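Local coordinates for trypsin-resistant surface T6 protein (Streptococcus pyogenes serotype M6, PDB 4P0D), which serves as the backbone pilin of this bacterium, the subunit that probably polymerises into the shaft of cell-wall-anchored surface pili, at residues A[321-326]-A[358-363]; A[336-341]-A[374-379]; A[349-354]-A[450-455]; A[394-399]-A[469-474]. The protein carries 1 engineered substitution. All blocks are in the same frame, centred on the assembly; numbering follows the deposited sequence.

Contact 1. Residues A[321-326]-A[358-363]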
loop_
_atom_site.group_PDB
_atom_site.type_symbol
_atom_site.label_atom_id
_atom_site.label_comp_id
_atom_site.label_asym_id
_atom_site.label_seq_id
_atom_site.Cartn_x
_atom_site.Cartn_y
_atom_site.Cartn_z
ATOM N N ILE A 321 -13.225 -19.731 -16.593
ATOM C CA ILE A 321 -13.673 -20.304 -17.845
ATOM C C ILE A 321 -14.956 -21.096 -17.617
ATOM O O ILE A 321 -15.048 -21.879 -16.684
ATOM C CB ILE A 321 -12.597 -21.216 -18.454
ATOM C CG1 ILE A 321 -11.304 -20.421 -18.666
ATOM C CG2 ILE A 321 -13.073 -21.804 -19.786
ATOM C CD1 ILE A 321 -10.140 -21.258 -19.111
ATOM N N ALA A 322 -15.913 -20.901 -18.518
ATOM C CA ALA A 322 -17.206 -21.566 -18.464
ATOM C C ALA A 322 -17.562 -22.082 -19.854
ATOM O O ALA A 322 -17.111 -21.544 -20.865
ATOM C CB ALA A 322 -18.275 -20.599 -17.963
ATOM N N PHE A 323 -18.350 -23.141 -19.898
ATOM C CA PHE A 323 -18.825 -23.685 -21.164
ATOM C C PHE A 323 -20.116 -24.465 -20.922
ATOM O O PHE A 323 -20.482 -24.750 -19.785
ATOM C CB PHE A 323 -17.767 -24.596 -21.787
ATOM C CG PHE A 323 -17.401 -25.790 -20.931
ATOM C CD1 PHE A 323 -18.155 -26.951 -20.984
ATOM C CD2 PHE A 323 -16.298 -25.750 -20.081
ATOM C CE1 PHE A 323 -17.830 -28.045 -20.215
ATOM C CE2 PHE A 323 -15.953 -26.849 -19.314
ATOM C CZ PHE A 323 -16.725 -27.998 -19.374
ATOM N N ARG A 324 -20.805 -24.804 -22.003
ATOM C CA ARG A 324 -22.009 -25.597 -21.885
ATOM C C ARG A 324 -21.886 -26.868 -22.712
ATOM O O ARG A 324 -21.397 -26.840 -23.848
ATOM C CB ARG A 324 -23.234 -24.792 -22.300
ATOM C CG ARG A 324 -24.537 -25.436 -21.864
ATOM C CD ARG A 324 -25.732 -24.659 -22.383
ATOM N NE ARG A 324 -26.883 -24.838 -21.509
ATOM C CZ ARG A 324 -28.097 -24.348 -21.749
ATOM N NH1 ARG A 324 -28.339 -23.632 -22.852
ATOM N NH2 ARG A 324 -29.078 -24.573 -20.882
ATOM N N LYS A 325 -22.333 -27.975 -22.117
ATOM C CA LYS A 325 -22.331 -29.276 -22.755
ATOM C C LYS A 325 -23.727 -29.615 -23.262
ATOM O O LYS A 325 -24.680 -29.583 -22.485
ATOM C CB LYS A 325 -21.890 -30.330 -21.742
ATOM C CG LYS A 325 -21.564 -31.680 -22.347
ATOM C CD LYS A 325 -20.591 -31.524 -23.514
ATOM C CE LYS A 325 -20.154 -32.866 -24.059
ATOM N NZ LYS A 325 -21.272 -33.550 -24.749
ATOM N N VAL A 326 -23.846 -29.959 -24.549
ATOM C CA VAL A 326 -25.158 -30.266 -25.132
ATOM C C VAL A 326 -25.119 -31.485 -26.052
ATOM O O VAL A 326 -24.049 -31.910 -26.494
ATOM C CB VAL A 326 -25.727 -29.070 -25.925
ATOM C CG1 VAL A 326 -25.862 -27.845 -25.033
ATOM C CG2 VAL A 326 -24.887 -28.755 -27.161
ATOM N N GLY A 358 -26.208 -27.892 -18.072
ATOM C CA GLY A 358 -25.137 -28.096 -19.067
ATOM C C GLY A 358 -23.843 -27.357 -18.776
ATOM O O GLY A 358 -22.847 -27.556 -19.481
ATOM N N TYR A 359 -23.846 -26.547 -17.719
ATOM C CA TYR A 359 -22.803 -25.544 -17.482
ATOM C C TYR A 359 -21.738 -26.052 -16.530
ATOM O O TYR A 359 -22.044 -26.793 -15.602
ATOM C CB TYR A 359 -23.403 -24.235 -16.912
ATOM C CG TYR A 359 -24.108 -23.366 -17.931
ATOM C CD1 TYR A 359 -23.402 -22.771 -18.962
ATOM C CD2 TYR A 359 -25.488 -23.121 -17.854
ATOM C CE1 TYR A 359 -24.034 -21.978 -19.905
ATOM C CE2 TYR A 359 -26.122 -22.304 -18.788
ATOM C CZ TYR A 359 -25.389 -21.751 -19.813
ATOM O OH TYR A 359 -25.983 -20.963 -20.778
ATOM N N ALA A 360 -20.493 -25.629 -16.770
ATOM C CA ALA A 360 -19.376 -25.852 -15.847
ATOM C C ALA A 360 -18.525 -24.574 -15.747
ATOM O O ALA A 360 -18.478 -23.796 -16.691
ATOM C CB ALA A 360 -18.529 -27.018 -16.326
ATOM N N ILE A 361 -17.867 -24.361 -14.608
ATOM C CA ILE A 361 -16.971 -23.220 -14.446
ATOM C C ILE A 361 -15.658 -23.650 -13.792
ATOM O O ILE A 361 -15.647 -24.462 -12.869
ATOM C CB ILE A 361 -17.607 -22.089 -13.600
ATOM C CG1 ILE A 361 -18.866 -21.553 -14.281
ATOM C CG2 ILE A 361 -16.629 -20.941 -13.408
ATOM C CD1 ILE A 361 -19.623 -20.562 -13.428
ATOM N N SER A 362 -14.562 -23.081 -14.274
ATOM C CA SER A 362 -13.232 -23.401 -13.767
ATOM C C SER A 362 -12.896 -22.577 -12.528
ATOM O O SER A 362 -13.562 -21.586 -12.228
ATOM C CB SER A 362 -12.195 -23.111 -14.831
ATOM O OG SER A 362 -11.897 -21.722 -14.919
ATOM N N THR A 363 -11.838 -22.982 -11.840
ATOM C CA THR A 363 -11.177 -22.139 -10.852
ATOM C C THR A 363 -10.479 -20.955 -11.548
ATOM O O THR A 363 -10.460 -20.865 -12.786
ATOM C CB THR A 363 -10.131 -22.948 -10.069
ATOM O OG1 THR A 363 -9.306 -23.666 -10.989
ATOM C CG2 THR A 363 -10.803 -23.910 -9.107
#
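Arg324 lays its guanidinium over one face of the Tyr359 ring, the two planes only 6° apart. Arg324 NE rides 3.7 Å above the ring plane, displaced toward the rim, and Tyr359 OH in turn lies over a face of the guanidinium; Gly358 CA comes up to the edge of that group. An extended side chain makes this possible: CG stands opposite the backbone N (chi1 -165°), and Arg324 CG itself makes a CH-pi contact, 4.2 Å from the centroid of the Tyr359 ring. NE donates to Asn357 O, while Phe461 stacks with the tyrosine. On the opposite face of the sheet, Phe323 has Ala360 CB over one face of its ring, with Phe323 CZ 3.7 Å from Ala360 CB, and meets Phe339 edge-to-face.

The backbones themselves form an antiparallel ladder. Phe323 and Ala360 exchange both backbone bonds, and Lys325 N reaches Gly358 O at 2.7 Å. At the other end the ladder borrows a side chain: Ile321 N donates to Ser362 OG at 2.9 Å and nearly straight (168°), and that hydroxyl donates in turn to Thr363 O.

Strand 320-327 is central in a three-stranded mixed sheet, with 359-361 antiparallel on one flank and 470-479 parallel on the other; Lys325 is tied covalently to Asn479 of the latter, an intramolecular isopeptide bond, and Phe323 packs on Val352 and Ile372 of the facing sheet.

Contact 2. Residues A[336-341]-A[374-379]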
loop_
_atom_site.group_PDB
_atom_site.type_symbol
_atom_site.label_atom_id
_atom_site.label_comp_id
_atom_site.label_asym_id
_atom_site.label_seq_id
_atom_site.Cartn_x
_atom_site.Cartn_y
_atom_site.Cartn_z
ATOM N N GLY A 336 -23.493 -33.980 -15.893
ATOM C CA GLY A 336 -22.541 -34.962 -15.403
ATOM C C GLY A 336 -21.363 -35.298 -16.293
ATOM O O GLY A 336 -20.692 -36.292 -16.056
ATOM N N ALA A 337 -21.128 -34.492 -17.332
ATOM C CA ALA A 337 -19.944 -34.626 -18.180
ATOM C C ALA A 337 -18.735 -34.096 -17.405
ATOM O O ALA A 337 -18.795 -33.007 -16.817
ATOM C CB ALA A 337 -20.126 -33.839 -19.458
ATOM N N ILE A 338 -17.659 -34.869 -17.374
ATOM C CA ILE A 338 -16.431 -34.444 -16.690
ATOM C C ILE A 338 -15.391 -33.993 -17.699
ATOM O O ILE A 338 -15.056 -34.726 -18.636
ATOM C CB ILE A 338 -15.851 -35.558 -15.797
ATOM C CG1 ILE A 338 -16.953 -36.105 -14.882
ATOM C CG2 ILE A 338 -14.651 -35.045 -15.006
ATOM C CD1 ILE A 338 -16.512 -37.251 -13.999
ATOM N N PHE A 339 -14.885 -32.780 -17.479
ATOM C CA PHE A 339 -13.915 -32.125 -18.339
ATOM C C PHE A 339 -12.682 -31.716 -17.571
ATOM O O PHE A 339 -12.773 -31.310 -16.409
ATOM C CB PHE A 339 -14.517 -30.867 -18.971
ATOM C CG PHE A 339 -15.404 -31.152 -20.140
ATOM C CD1 PHE A 339 -16.716 -31.538 -19.947
ATOM C CD2 PHE A 339 -14.908 -31.085 -21.432
ATOM C CE1 PHE A 339 -17.535 -31.828 -21.032
ATOM C CE2 PHE A 339 -15.723 -31.357 -22.521
ATOM C CZ PHE A 339 -17.040 -31.736 -22.316
ATOM N N GLY A 340 -11.540 -31.821 -18.235
ATOM C CA GLY A 340 -10.310 -31.190 -17.799
ATOM C C GLY A 340 -10.124 -29.836 -18.475
ATOM O O GLY A 340 -10.531 -29.629 -19.614
ATOM N N VAL A 341 -9.527 -28.906 -17.748
ATOM C CA VAL A 341 -9.160 -27.608 -18.279
ATOM C C VAL A 341 -7.654 -27.511 -18.155
ATOM O O VAL A 341 -7.133 -27.630 -17.052
ATOM C CB VAL A 341 -9.799 -26.488 -17.449
ATOM C CG1 VAL A 341 -9.226 -25.130 -17.852
ATOM C CG2 VAL A 341 -11.311 -26.556 -17.572
ATOM N N GLU A 374 -12.737 -33.421 -22.778
ATOM C CA GLU A 374 -13.614 -34.278 -21.990
ATOM C C GLU A 374 -12.855 -35.470 -21.420
ATOM O O GLU A 374 -12.032 -36.080 -22.100
ATOM C CB GLU A 374 -14.804 -34.758 -22.830
ATOM C CG GLU A 374 -15.925 -35.371 -22.001
ATOM C CD GLU A 374 -17.258 -35.420 -22.738
ATOM O OE1 GLU A 374 -17.271 -35.816 -23.913
ATOM O OE2 GLU A 374 -18.299 -35.085 -22.126
ATOM N N LEU A 375 -13.119 -35.761 -20.155
ATOM C CA LEU A 375 -12.570 -36.924 -19.461
ATOM C C LEU A 375 -13.601 -38.040 -19.384
ATOM O O LEU A 375 -13.236 -39.218 -19.473
ATOM C CB LEU A 375 -12.126 -36.547 -18.044
ATOM C CG LEU A 375 -11.101 -35.415 -17.963
ATOM C CD1 LEU A 375 -10.800 -35.129 -16.505
ATOM C CD2 LEU A 375 -9.835 -35.770 -18.725
ATOM N N LYS A 376 -14.876 -37.672 -19.216
ATOM C CA LYS A 376 -15.947 -38.644 -19.134
ATOM C C LYS A 376 -17.233 -38.115 -19.744
ATOM O O LYS A 376 -17.758 -37.057 -19.344
ATOM C CB LYS A 376 -16.197 -39.050 -17.683
ATOM C CG LYS A 376 -16.998 -40.336 -17.570
ATOM C CD LYS A 376 -17.325 -40.682 -16.130
ATOM C CE LYS A 376 -18.040 -42.028 -16.061
ATOM N NZ LYS A 376 -18.749 -42.207 -14.763
ATOM N N ALA A 377 -17.751 -38.865 -20.716
ATOM C CA ALA A 377 -19.001 -38.491 -21.367
ATOM C C ALA A 377 -20.179 -38.530 -20.387
ATOM O O ALA A 377 -20.161 -39.260 -19.401
ATOM C CB ALA A 377 -19.277 -39.404 -22.562
ATOM N N PRO A 378 -21.213 -37.725 -20.654
ATOM C CA PRO A 378 -22.454 -37.975 -19.935
ATOM C C PRO A 378 -23.003 -39.365 -20.311
ATOM O O PRO A 378 -22.782 -39.830 -21.437
ATOM C CB PRO A 378 -23.377 -36.840 -20.393
ATOM C CG PRO A 378 -22.756 -36.256 -21.613
ATOM C CD PRO A 378 -21.322 -36.656 -21.663
ATOM N N LYS A 379 -23.645 -40.042 -19.357
ATOM C CA LYS A 379 -24.229 -41.359 -19.597
ATOM C C LYS A 379 -25.139 -41.284 -20.826
ATOM O O LYS A 379 -25.926 -40.341 -20.967
ATOM C CB LYS A 379 -25.029 -41.834 -18.376
HETATM O O HOH W 1 -20.446 -38.975 -16.863
#
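Ile338 O takes two N-H groups at once, from Leu375 (Leu375 N to Ile338 O 2.7 Å) and from Lys376 (Lys376 N to Ile338 O 3.0 Å), both tilted out of the carbonyl plane. This is a classic beta bulge: two residues face one just where strand 368-376 turns a corner at Leu375. Ile338 N completes the pair by donating to Lys376 O.

On one side of the bulge Ile338 lies obliquely against Lys376 CB and CD, and its CG2 meets Leu375 CD1. On the other, Glu374 passes over a face of the Phe339 ring. Glu374 CA makes a CH-pi contact there, and with CG opposite the backbone N (chi1 -166°) the chain stretches on across the rim until OE2 is 3.5 Å from Phe339 CE1. Ala337 CB touches both Glu374 OE2, at 3.5 Å, and Pro378 CD, at 3.8 Å. Farther out a water donates to both Gly336 O and Ala377 O.

The buried carboxylate packs OE2 on the ring and Ala337, while OE1 accepts from Asn384 N and Lys325 lies alongside. Its place beside the Lys325-Asn479 isopeptide bond is consistent with the acidic residue that accompanies such crosslinks in related pilin domains.

Contact 3. Residues A[349-354]-A[450-455]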
loop_
_atom_site.group_PDB
_atom_site.type_symbol
_atom_site.label_atom_id
_atom_site.label_comp_id
_atom_site.label_asym_id
_atom_site.label_seq_id
_atom_site.Cartn_x
_atom_site.Cartn_y
_atom_site.Cartn_z
ATOM N N ILE A 349 -5.155 -27.806 -15.161
ATOM C CA ILE A 349 -5.438 -26.688 -14.270
ATOM C C ILE A 349 -6.580 -27.007 -13.294
ATOM O O ILE A 349 -6.520 -26.651 -12.115
ATOM C CB ILE A 349 -5.797 -25.439 -15.109
ATOM C CG1 ILE A 349 -4.633 -25.117 -16.045
ATOM C CG2 ILE A 349 -6.098 -24.242 -14.218
ATOM C CD1 ILE A 349 -3.285 -25.220 -15.354
ATOM N N ASP A 350 -7.617 -27.670 -13.794
ATOM C CA ASP A 350 -8.834 -27.916 -13.027
ATOM C C ASP A 350 -9.630 -29.047 -13.680
ATOM O O ASP A 350 -9.392 -29.392 -14.856
ATOM C CB ASP A 350 -9.666 -26.616 -13.002
ATOM C CG ASP A 350 -10.810 -26.641 -11.987
ATOM O OD1 ASP A 350 -10.759 -27.412 -11.011
ATOM O OD2 ASP A 350 -11.752 -25.856 -12.164
ATOM N N ILE A 351 -10.554 -29.613 -12.905
ATOM C CA ILE A 351 -11.510 -30.625 -13.375
ATOM C C ILE A 351 -12.907 -30.172 -12.978
ATOM O O ILE A 351 -13.152 -29.743 -11.848
ATOM C CB ILE A 351 -11.183 -32.028 -12.810
ATOM C CG1 ILE A 351 -9.899 -32.548 -13.472
ATOM C CG2 ILE A 351 -12.299 -33.041 -13.078
ATOM C CD1 ILE A 351 -9.286 -33.723 -12.757
ATOM N N VAL A 352 -13.826 -30.242 -13.925
ATOM C CA VAL A 352 -15.179 -29.749 -13.694
ATOM C C VAL A 352 -16.203 -30.776 -14.169
ATOM O O VAL A 352 -15.919 -31.600 -15.027
ATOM C CB VAL A 352 -15.394 -28.383 -14.376
ATOM C CG1 VAL A 352 -14.284 -27.411 -13.973
ATOM C CG2 VAL A 352 -15.437 -28.509 -15.887
ATOM N N THR A 353 -17.392 -30.702 -13.592
ATOM C CA THR A 353 -18.492 -31.584 -13.944
ATOM C C THR A 353 -19.695 -30.749 -14.338
ATOM O O THR A 353 -20.042 -29.825 -13.612
ATOM C CB THR A 353 -18.839 -32.453 -12.724
ATOM O OG1 THR A 353 -17.720 -33.284 -12.419
ATOM C CG2 THR A 353 -20.057 -33.317 -12.997
ATOM N N THR A 354 -20.342 -31.045 -15.475
ATOM C CA THR A 354 -21.474 -30.208 -15.905
ATOM C C THR A 354 -22.711 -30.437 -15.035
ATOM O O THR A 354 -22.931 -31.530 -14.521
ATOM C CB THR A 354 -21.842 -30.381 -17.393
ATOM O OG1 THR A 354 -22.279 -31.722 -17.641
ATOM C CG2 THR A 354 -20.646 -30.044 -18.304
ATOM N N GLU A 450 -9.361 -34.444 -5.699
ATOM C CA GLU A 450 -9.955 -35.681 -5.174
ATOM C C GLU A 450 -11.395 -35.855 -5.622
ATOM O O GLU A 450 -11.834 -36.978 -5.867
ATOM C CB GLU A 450 -9.910 -35.713 -3.643
ATOM C CG GLU A 450 -10.298 -37.073 -3.066
ATOM C CD GLU A 450 -10.308 -37.107 -1.554
ATOM O OE1 GLU A 450 -10.614 -36.065 -0.931
ATOM O OE2 GLU A 450 -10.018 -38.189 -0.994
ATOM N N SER A 451 -12.130 -34.750 -5.708
ATOM C CA SER A 451 -13.515 -34.788 -6.159
ATOM C C SER A 451 -13.916 -33.439 -6.752
ATOM O O SER A 451 -13.262 -32.425 -6.503
ATOM C CB SER A 451 -14.439 -35.145 -4.992
ATOM O OG SER A 451 -14.444 -34.120 -4.013
ATOM N N THR A 452 -14.999 -33.432 -7.522
ATOM C CA THR A 452 -15.543 -32.193 -8.079
ATOM C C THR A 452 -17.038 -32.087 -7.820
ATOM O O THR A 452 -17.777 -33.046 -8.035
ATOM C CB THR A 452 -15.318 -32.105 -9.598
ATOM O OG1 THR A 452 -16.147 -33.063 -10.252
ATOM C CG2 THR A 452 -13.869 -32.368 -9.945
ATOM N N LYS A 453 -17.466 -30.913 -7.364
ATOM C CA LYS A 453 -18.877 -30.593 -7.183
ATOM C C LYS A 453 -19.352 -29.791 -8.396
ATOM O O LYS A 453 -18.708 -28.813 -8.796
ATOM C CB LYS A 453 -19.081 -29.771 -5.899
ATOM N N ALA A 454 -20.466 -30.205 -8.989
ATOM C CA ALA A 454 -21.070 -29.422 -10.045
ATOM C C ALA A 454 -21.554 -28.079 -9.503
ATOM O O ALA A 454 -21.770 -27.890 -8.292
ATOM C CB ALA A 454 -22.218 -30.171 -10.698
ATOM N N LEU A 455 -21.704 -27.147 -10.433
ATOM C CA LEU A 455 -22.213 -25.830 -10.140
ATOM C C LEU A 455 -23.694 -25.990 -9.786
ATOM O O LEU A 455 -24.395 -26.833 -10.361
ATOM C CB LEU A 455 -22.019 -24.953 -11.381
ATOM C CG LEU A 455 -22.166 -23.444 -11.289
ATOM C CD1 LEU A 455 -21.120 -22.844 -10.364
ATOM C CD2 LEU A 455 -22.060 -22.873 -12.697
HETATM O O HOH W 2 -21.161 -27.379 -13.031
HETATM O O HOH W 3 -17.536 -28.638 -11.449
#
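The outer edge of a beta-sheet is where this contact forms: strand 348-353, the last in its four-stranded antiparallel sheet, is flanked by the chain that leaves the small sheet containing strand 445-451. The one direct polar link is between hydroxyls, Thr353 OG1 to Thr452 OG1 at 2.7 Å, and either could be the donor. In Thr452 the hydroxyl sits between the backbone N and the carbonyl carbon (chi1 70°), which leaves the methyl beside the backbone N, against Ile351, while the hydroxyl meets Thr353. Thr452 CG2 lies 3.6 Å from Ile351 CG2, the two side chains crossing at about a right angle, and 3.3 Å from Ile351 O.

Farther along, water replaces direct backbone pairing. One molecule accepts from Thr353 N at 3.0 Å and donates to Lys453 O; another donates to Thr353 O and accepts from Leu455 N, its oxygen 2.7 Å from that nitrogen. Ala454 CB rests 3.7 Å from Thr353 O. Just beyond the contact, Leu455 O accepts from Asn355 ND2.

With the two runs 40° apart in direction, Thr353 bonding through water to the residues before and after Ala454 reproduces the pattern of a parallel beta bridge, hydrated instead of closed. It is one place where a small added sheet meets the prealbumin-like (CnaB-type) domain, consistent with a pilin decorated by extensions.

Contact 4. Residues A[394-399]-A[469-474]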
loop_
_atom_site.group_PDB
_atom_site.type_symbol
_atom_site.label_atom_id
_atom_site.label_comp_id
_atom_site.label_asym_id
_atom_site.label_seq_id
_atom_site.Cartn_x
_atom_site.Cartn_y
_atom_site.Cartn_z
ATOM N N TRP A 394 -9.500 -9.734 -20.314
ATOM C CA TRP A 394 -10.464 -8.713 -19.941
ATOM C C TRP A 394 -11.526 -8.575 -21.031
ATOM O O TRP A 394 -12.713 -8.531 -20.725
ATOM C CB TRP A 394 -9.749 -7.381 -19.706
ATOM C CG TRP A 394 -10.599 -6.360 -19.095
ATOM C CD1 TRP A 394 -11.242 -5.345 -19.742
ATOM C CD2 TRP A 394 -10.913 -6.219 -17.707
ATOM N NE1 TRP A 394 -11.946 -4.589 -18.850
ATOM C CE2 TRP A 394 -11.759 -5.091 -17.590
ATOM C CE3 TRP A 394 -10.568 -6.930 -16.551
ATOM C CZ2 TRP A 394 -12.273 -4.660 -16.364
ATOM C CZ3 TRP A 394 -11.082 -6.504 -15.322
ATOM C CH2 TRP A 394 -11.927 -5.373 -15.244
ATOM N N VAL A 395 -11.082 -8.567 -22.288
ATOM C CA VAL A 395 -11.965 -8.418 -23.453
ATOM C C VAL A 395 -12.908 -9.605 -23.649
ATOM O O VAL A 395 -14.073 -9.393 -23.920
ATOM C CB VAL A 395 -11.165 -8.137 -24.748
ATOM C CG1 VAL A 395 -12.062 -8.218 -25.991
ATOM C CG2 VAL A 395 -10.526 -6.753 -24.672
ATOM N N THR A 396 -12.428 -10.840 -23.498
ATOM C CA THR A 396 -13.296 -12.017 -23.659
ATOM C C THR A 396 -14.121 -12.366 -22.395
ATOM O O THR A 396 -15.096 -13.111 -22.493
ATOM C CB THR A 396 -12.530 -13.280 -24.164
ATOM O OG1 THR A 396 -11.480 -13.641 -23.256
ATOM C CG2 THR A 396 -11.943 -13.070 -25.565
ATOM N N ALA A 397 -13.781 -11.815 -21.225
ATOM C CA ALA A 397 -14.501 -12.149 -19.989
ATOM C C ALA A 397 -15.739 -11.262 -19.785
ATOM O O ALA A 397 -15.859 -10.554 -18.788
ATOM C CB ALA A 397 -13.572 -12.062 -18.780
ATOM N N THR A 398 -16.678 -11.359 -20.721
ATOM C CA THR A 398 -17.841 -10.481 -20.773
ATOM C C THR A 398 -19.051 -11.042 -20.046
ATOM O O THR A 398 -20.079 -10.362 -19.948
ATOM C CB THR A 398 -18.262 -10.231 -22.227
ATOM O OG1 THR A 398 -18.308 -11.483 -22.919
ATOM C CG2 THR A 398 -17.268 -9.313 -22.919
ATOM N N VAL A 399 -18.942 -12.268 -19.544
ATOM C CA VAL A 399 -20.065 -12.908 -18.895
ATOM C C VAL A 399 -20.016 -12.710 -17.386
ATOM O O VAL A 399 -18.955 -12.809 -16.739
ATOM C CB VAL A 399 -20.169 -14.405 -19.275
ATOM C CG1 VAL A 399 -21.211 -15.125 -18.418
ATOM C CG2 VAL A 399 -20.513 -14.531 -20.758
ATOM N N GLY A 469 -15.948 -11.058 -15.635
ATOM C CA GLY A 469 -15.168 -12.094 -14.951
ATOM C C GLY A 469 -15.192 -13.471 -15.589
ATOM O O GLY A 469 -14.230 -14.228 -15.480
ATOM N N THR A 470 -16.277 -13.809 -16.279
ATOM C CA THR A 470 -16.395 -15.134 -16.877
ATOM C C THR A 470 -16.226 -15.106 -18.394
ATOM O O THR A 470 -16.800 -14.259 -19.099
ATOM C CB THR A 470 -17.726 -15.803 -16.485
ATOM O OG1 THR A 470 -17.821 -15.851 -15.065
ATOM C CG2 THR A 470 -17.813 -17.242 -17.045
ATOM N N VAL A 471 -15.403 -16.033 -18.885
ATOM C CA VAL A 471 -15.190 -16.228 -20.301
ATOM C C VAL A 471 -15.969 -17.488 -20.684
ATOM O O VAL A 471 -15.539 -18.596 -20.379
ATOM C CB VAL A 471 -13.700 -16.406 -20.622
ATOM C CG1 VAL A 471 -13.496 -16.551 -22.113
ATOM C CG2 VAL A 471 -12.887 -15.219 -20.106
ATOM N N LEU A 472 -17.113 -17.312 -21.340
ATOM C CA LEU A 472 -17.972 -18.442 -21.759
ATOM C C LEU A 472 -17.683 -18.881 -23.190
ATOM O O LEU A 472 -17.705 -18.061 -24.120
ATOM C CB LEU A 472 -19.443 -18.046 -21.642
ATOM C CG LEU A 472 -20.505 -19.086 -22.056
ATOM C CD1 LEU A 472 -20.476 -20.302 -21.148
ATOM C CD2 LEU A 472 -21.884 -18.451 -22.049
ATOM N N LEU A 473 -17.408 -20.167 -23.385
ATOM C CA LEU A 473 -17.070 -20.666 -24.725
ATOM C C LEU A 473 -18.151 -20.272 -25.753
ATOM O O LEU A 473 -19.326 -20.450 -25.482
ATOM C CB LEU A 473 -16.940 -22.185 -24.693
ATOM C CG LEU A 473 -16.401 -22.852 -25.957
ATOM C CD1 LEU A 473 -14.933 -22.532 -26.183
ATOM C CD2 LEU A 473 -16.579 -24.357 -25.855
ATOM N N GLU A 474 -17.739 -19.772 -26.919
ATOM C CA GLU A 474 -18.673 -19.223 -27.931
ATOM C C GLU A 474 -19.691 -20.255 -28.412
ATOM O O GLU A 474 -20.891 -19.976 -28.484
ATOM C CB GLU A 474 -17.905 -18.675 -29.133
HETATM O O HOH W 4 -17.578 -14.952 -22.431
HETATM O O HOH W 5 -18.339 -13.710 -13.546
#
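Ala397 is the centre of an inverse gamma turn, and directly after it Thr398 and Val399 both face Thr470 in a classic beta bulge, so the chain swings in to pair with strand 470-479 through a single antiparallel bridge. Val399 and Thr470 exchange both backbone bonds: Val399 N to Thr470 O at 3.0 Å, Thr470 N to Val399 O at 2.9 Å. Gly469 N adds a longer bond to Ala397 O, arriving from above that carbonyl's plane. The backbone of Gly469 (phi 122°) takes angles at which a CB would jam against the preceding carbonyl O, which calls for glycine.

The strand being joined is the last of the C-terminal, prealbumin-like domain, bonded along its other edge to strand 320-327. Val399 packs obliquely on it, its CB close to Thr470 O and its CG2 3.8 Å from Leu472 CB. From the turn, Ala397 and Thr396 meet Val471: Val471 CG1 lies 3.7 Å from Thr396 OG1, a hydroxyl whose hydrogen bond goes to Thr391 O. A water bridges the turn to the strand, donating to Thr396 O and accepting from Leu472 N. Thr470 OG1 pairs with Gln320 NE2 and is 2.7 Å from a second water. One carbon pair is closer than usual van der Waals contact: with Val471 CG1 anti to the backbone N (chi1 -178°), Val471 CG2 falls beside that N and presses to 3.5 Å from Ala397 CB.

All four contacts lie in the C-terminal part of the chain, in or against its prealbumin-like domain; 450-455 comes from an inserted sheet. Contacts 1, 2 and 3 are close-set, their centres 9 to 11 Å apart, and interleave: 321-326, 336-341 and 349-354 come first, then 358-363 and 374-379. Next is 394-399, then 450-455 and 469-474, so contact 4 crosses contact 3 but follows contacts 1 and 2. Contacts 1 and 4, centres about 12 Å apart, share one sheet; contacts 2 and 3 share the facing one through strands 338-343 and 348-353. Strand 470-479, the last, lies beside 320-327 and carries the isopeptide partner, a crosslink that would be expected to resist pulling.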